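Local coordinates for uncharacterized protein (Nitrosospira multiformis, PDB 3LMF), which is of uncharacterised function but probably stores copper(I) on cysteine thiols within a four-helix bundle, at residues C18-A29 against M49-L60. Sequence-based numbering, arbitrary orientation.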
loop_
_atom_site.group_PDB
_atom_site.type_symbol
_atom_site.label_atom_id
_atom_site.label_comp_id
_atom_site.label_asym_id
_atom_site.label_seq_id
_atom_site.Cartn_x
_atom_site.Cartn_y
_atom_site.Cartn_z
ATOM N N CYS A 18 -7.026 12.228 -6.938
ATOM C CA CYS A 18 -6.096 11.114 -6.822
ATOM C C CYS A 18 -6.850 9.849 -6.406
ATOM O O CYS A 18 -6.602 8.769 -6.944
ATOM C CB CYS A 18 -5.006 11.414 -5.787
ATOM S SG CYS A 18 -3.707 12.517 -6.375
ATOM N N ASN A 19 -7.768 9.985 -5.452
ATOM C CA ASN A 19 -8.550 8.842 -4.972
ATOM C C ASN A 19 -9.388 8.262 -6.112
ATOM O O ASN A 19 -9.444 7.047 -6.292
ATOM C CB ASN A 19 -9.452 9.265 -3.792
ATOM C CG ASN A 19 -10.217 8.092 -3.162
ATOM O OD1 ASN A 19 -9.657 7.037 -2.886
ATOM N ND2 ASN A 19 -11.504 8.294 -2.921
ATOM N N HIS A 20 -10.020 9.129 -6.894
ATOM C CA HIS A 20 -10.845 8.673 -8.012
ATOM C C HIS A 20 -10.004 7.987 -9.088
ATOM O O HIS A 20 -10.358 6.916 -9.576
ATOM C CB HIS A 20 -11.606 9.859 -8.628
ATOM C CG HIS A 20 -12.515 9.476 -9.756
ATOM N ND1 HIS A 20 -13.675 8.756 -9.568
ATOM C CD2 HIS A 20 -12.421 9.696 -11.089
ATOM C CE1 HIS A 20 -14.255 8.546 -10.736
ATOM N NE2 HIS A 20 -13.514 9.104 -11.675
ATOM N N CYS A 21 -8.885 8.602 -9.448
ATOM C CA CYS A 21 -8.003 8.051 -10.472
ATOM C C CYS A 21 -7.361 6.748 -10.017
ATOM O O CYS A 21 -7.145 5.829 -10.817
ATOM C CB CYS A 21 -6.913 9.071 -10.841
ATOM S SG CYS A 21 -5.786 8.539 -12.160
ATOM N N TYR A 22 -7.035 6.664 -8.737
ATOM C CA TYR A 22 -6.435 5.436 -8.230
ATOM C C TYR A 22 -7.461 4.302 -8.338
ATOM O O TYR A 22 -7.151 3.230 -8.849
ATOM C CB TYR A 22 -5.943 5.655 -6.790
ATOM C CG TYR A 22 -6.288 4.581 -5.791
ATOM C CD1 TYR A 22 -5.842 3.271 -5.948
ATOM C CD2 TYR A 22 -7.015 4.897 -4.654
ATOM C CE1 TYR A 22 -6.108 2.304 -4.984
ATOM C CE2 TYR A 22 -7.286 3.948 -3.689
ATOM C CZ TYR A 22 -6.831 2.656 -3.854
ATOM O OH TYR A 22 -7.081 1.733 -2.868
ATOM N N ARG A 23 -8.687 4.546 -7.894
ATOM C CA ARG A 23 -9.717 3.522 -7.972
ATOM C C ARG A 23 -9.986 3.079 -9.411
ATOM O O ARG A 23 -10.086 1.885 -9.694
ATOM C CB ARG A 23 -11.006 4.026 -7.322
ATOM C CG ARG A 23 -10.897 4.089 -5.810
ATOM C CD ARG A 23 -12.103 4.725 -5.177
ATOM N NE ARG A 23 -13.341 4.114 -5.629
ATOM C CZ ARG A 23 -14.523 4.314 -5.059
ATOM N NH1 ARG A 23 -15.604 3.719 -5.549
ATOM N NH2 ARG A 23 -14.623 5.096 -3.993
ATOM N N THR A 24 -10.089 4.050 -10.310
ATOM C CA THR A 24 -10.342 3.794 -11.722
ATOM C C THR A 24 -9.211 3.002 -12.382
ATOM O O THR A 24 -9.462 2.033 -13.089
ATOM C CB THR A 24 -10.548 5.126 -12.487
ATOM O OG1 THR A 24 -11.658 5.831 -11.919
ATOM C CG2 THR A 24 -10.826 4.877 -13.970
ATOM N N CYS A 25 -7.965 3.396 -12.163
ATOM C CA CYS A 25 -6.880 2.663 -12.788
ATOM C C CYS A 25 -6.794 1.215 -12.310
ATOM O O CYS A 25 -6.653 0.305 -13.129
ATOM C CB CYS A 25 -5.554 3.402 -12.582
ATOM S SG CYS A 25 -5.492 4.972 -13.547
ATOM N N LEU A 26 -6.903 0.995 -11.002
ATOM C CA LEU A 26 -6.837 -0.362 -10.454
ATOM C C LEU A 26 -7.995 -1.217 -10.977
ATOM O O LEU A 26 -7.793 -2.342 -11.439
ATOM C CB LEU A 26 -6.904 -0.334 -8.919
ATOM C CG LEU A 26 -6.043 -1.326 -8.126
ATOM C CD1 LEU A 26 -6.655 -1.517 -6.729
ATOM C CD2 LEU A 26 -5.954 -2.664 -8.842
ATOM N N ARG A 27 -9.206 -0.674 -10.896
ATOM C CA ARG A 27 -10.396 -1.387 -11.337
ATOM C C ARG A 27 -10.350 -1.801 -12.801
ATOM O O ARG A 27 -10.536 -2.973 -13.138
ATOM C CB ARG A 27 -11.645 -0.534 -11.089
ATOM C CG ARG A 27 -12.935 -1.143 -11.638
ATOM C CD ARG A 27 -14.159 -0.368 -11.163
ATOM N NE ARG A 27 -14.160 1.029 -11.603
ATOM C CZ ARG A 27 -14.399 1.427 -12.850
ATOM N NH1 ARG A 27 -14.659 0.535 -13.799
ATOM N NH2 ARG A 27 -14.387 2.720 -13.149
HETATM N N MSE A 28 -10.086 -0.842 -13.672
HETATM C CA MSE A 28 -10.050 -1.131 -15.097
HETATM C C MSE A 28 -8.936 -2.085 -15.501
HETATM O O MSE A 28 -9.140 -2.966 -16.343
HETATM C CB MSE A 28 -9.962 0.176 -15.873
HETATM C CG MSE A 28 -11.075 1.115 -15.477
HETATM SE SE MSE A 28 -11.696 2.185 -16.923
HETATM C CE MSE A 28 -12.957 0.914 -17.669
ATOM N N ALA A 29 -7.766 -1.924 -14.897
ATOM C CA ALA A 29 -6.643 -2.795 -15.208
ATOM C C ALA A 29 -6.930 -4.240 -14.796
ATOM O O ALA A 29 -6.725 -5.168 -15.577
ATOM C CB ALA A 29 -5.396 -2.300 -14.500
HETATM N N MSE A 49 -0.534 1.133 -15.928
HETATM C CA MSE A 49 -1.820 1.176 -15.266
HETATM C C MSE A 49 -1.662 0.965 -13.761
HETATM O O MSE A 49 -2.199 1.733 -12.960
HETATM C CB MSE A 49 -2.730 0.100 -15.839
HETATM C CG MSE A 49 -4.179 0.466 -15.771
HETATM SE SE MSE A 49 -4.597 1.849 -17.059
HETATM C CE MSE A 49 -6.439 1.339 -17.321
HETATM N N MSE A 50 -0.921 -0.075 -13.384
HETATM C CA MSE A 50 -0.691 -0.383 -11.978
HETATM C C MSE A 50 0.191 0.666 -11.308
HETATM O O MSE A 50 -0.018 1.007 -10.140
HETATM C CB MSE A 50 -0.059 -1.774 -11.829
HETATM C CG MSE A 50 -0.964 -2.922 -12.266
HETATM SE SE MSE A 50 -2.690 -2.899 -11.365
HETATM C CE MSE A 50 -2.063 -3.190 -9.554
ATOM N N ASN A 51 1.177 1.173 -12.044
ATOM C CA ASN A 51 2.076 2.199 -11.516
ATOM C C ASN A 51 1.253 3.432 -11.190
ATOM O O ASN A 51 1.395 4.029 -10.126
ATOM C CB ASN A 51 3.140 2.577 -12.550
ATOM C CG ASN A 51 4.216 1.520 -12.701
ATOM O OD1 ASN A 51 5.056 1.599 -13.597
ATOM N ND2 ASN A 51 4.202 0.532 -11.820
ATOM N N CYS A 52 0.387 3.810 -12.123
ATOM C CA CYS A 52 -0.459 4.972 -11.939
ATOM C C CYS A 52 -1.339 4.808 -10.703
ATOM O O CYS A 52 -1.456 5.734 -9.898
ATOM C CB CYS A 52 -1.323 5.204 -13.179
ATOM S SG CYS A 52 -2.297 6.723 -13.127
ATOM N N ALA A 53 -1.950 3.639 -10.531
ATOM C CA ALA A 53 -2.796 3.414 -9.356
ATOM C C ALA A 53 -1.972 3.533 -8.073
ATOM O O ALA A 53 -2.424 4.110 -7.083
ATOM C CB ALA A 53 -3.454 2.036 -9.434
ATOM N N GLU A 54 -0.761 2.987 -8.112
ATOM C CA GLU A 54 0.169 3.020 -6.988
ATOM C C GLU A 54 0.550 4.453 -6.603
ATOM O O GLU A 54 0.348 4.866 -5.465
ATOM C CB GLU A 54 1.440 2.249 -7.351
ATOM C CG GLU A 54 2.470 2.142 -6.235
ATOM C CD GLU A 54 2.033 1.204 -5.137
ATOM O OE1 GLU A 54 2.834 0.946 -4.212
ATOM O OE2 GLU A 54 0.878 0.722 -5.191
ATOM N N ILE A 55 1.106 5.204 -7.554
ATOM C CA ILE A 55 1.510 6.575 -7.284
ATOM C C ILE A 55 0.330 7.437 -6.819
ATOM O O ILE A 55 0.485 8.235 -5.897
ATOM C CB ILE A 55 2.207 7.232 -8.520
ATOM C CG1 ILE A 55 2.924 8.522 -8.096
ATOM C CG2 ILE A 55 1.185 7.593 -9.578
ATOM C CD1 ILE A 55 3.964 8.343 -6.988
ATOM N N CYS A 56 -0.851 7.269 -7.413
ATOM C CA CYS A 56 -2.000 8.069 -6.984
ATOM C C CYS A 56 -2.360 7.749 -5.536
ATOM O O CYS A 56 -2.695 8.641 -4.756
ATOM C CB CYS A 56 -3.212 7.821 -7.883
ATOM S SG CYS A 56 -3.056 8.540 -9.531
ATOM N N GLN A 57 -2.272 6.474 -5.178
ATOM C CA GLN A 57 -2.579 6.040 -3.819
ATOM C C GLN A 57 -1.563 6.619 -2.838
ATOM O O GLN A 57 -1.899 6.948 -1.704
ATOM C CB GLN A 57 -2.571 4.510 -3.751
ATOM C CG GLN A 57 -3.179 3.928 -2.495
ATOM C CD GLN A 57 -3.451 2.434 -2.625
ATOM O OE1 GLN A 57 -3.900 1.793 -1.679
ATOM N NE2 GLN A 57 -3.184 1.878 -3.805
ATOM N N THR A 58 -0.321 6.745 -3.287
ATOM C CA THR A 58 0.738 7.297 -2.451
ATOM C C THR A 58 0.489 8.794 -2.236
ATOM O O THR A 58 0.560 9.295 -1.114
ATOM C CB THR A 58 2.124 7.055 -3.103
ATOM O OG1 THR A 58 2.352 5.643 -3.201
ATOM C CG2 THR A 58 3.241 7.686 -2.282
ATOM N N SER A 59 0.178 9.498 -3.315
ATOM C CA SER A 59 -0.109 10.931 -3.235
ATOM C C SER A 59 -1.290 11.153 -2.294
ATOM O O SER A 59 -1.258 12.031 -1.435
ATOM C CB SER A 59 -0.442 11.473 -4.623
ATOM O OG SER A 59 0.699 11.374 -5.472
ATOM N N LEU A 60 -2.329 10.344 -2.465
ATOM C CA LEU A 60 -3.508 10.428 -1.619
ATOM C C LEU A 60 -3.105 10.270 -0.157
ATOM O O LEU A 60 -3.512 11.050 0.692
ATOM C CB LEU A 60 -4.511 9.331 -1.998
ATOM C CG LEU A 60 -5.737 9.179 -1.088
ATOM C CD1 LEU A 60 -6.528 10.480 -1.064
ATOM C CD2 LEU A 60 -6.607 8.034 -1.590
#
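I55 O is gripped twice, by S59 N and by S59 OG, the latter 3.2 Å away and above the carbonyl plane, while S59 CB packs against C18 SG across the contact at 3.8 Å. The contact is largely apolar and rich in sulfur. C25 SG lies 3.7 Å from C52 SG, and C21 SG lies 3.8 Å from C56 SG. C21 and C52 hold SG anti to the backbone N (chi1 -177° in C21), whereas C25 and C56 hold it anti to the carbonyl carbon. These different first torsions bring the four SG atoms, two from each helix, to the same side of the interface, consistent with the cysteine-lined core of Csp copper-storage proteins. On another side, the Q57 side chain runs over one face of the Y22 ring. Its CG makes a CH-pi contact 4.1 Å from the Y22 ring centroid, and its amide stacks on the ring, the two planes 27° apart. Y22 OH is hydrogen-bonded to N61 of the second subunit. With an alanine here in place of Y22, Q57 would probably lose its stacking surface and that N61 its hydroxyl partner. Between these groups A53 CB fits against C25 CB at 4.0 Å. At the far end A29 CB presses on CG of selenomethionine M49, a tight 3.3 Å. The segments run nearly antiparallel, at 153°, and their axes approach to 8.1 Å. They belong to helices 8-36 and 43-64; C18 and C21 also touch helix 95-112, S59 touches helix 70-90, and M49 reaches both, placing this pair within the four-helix bundle.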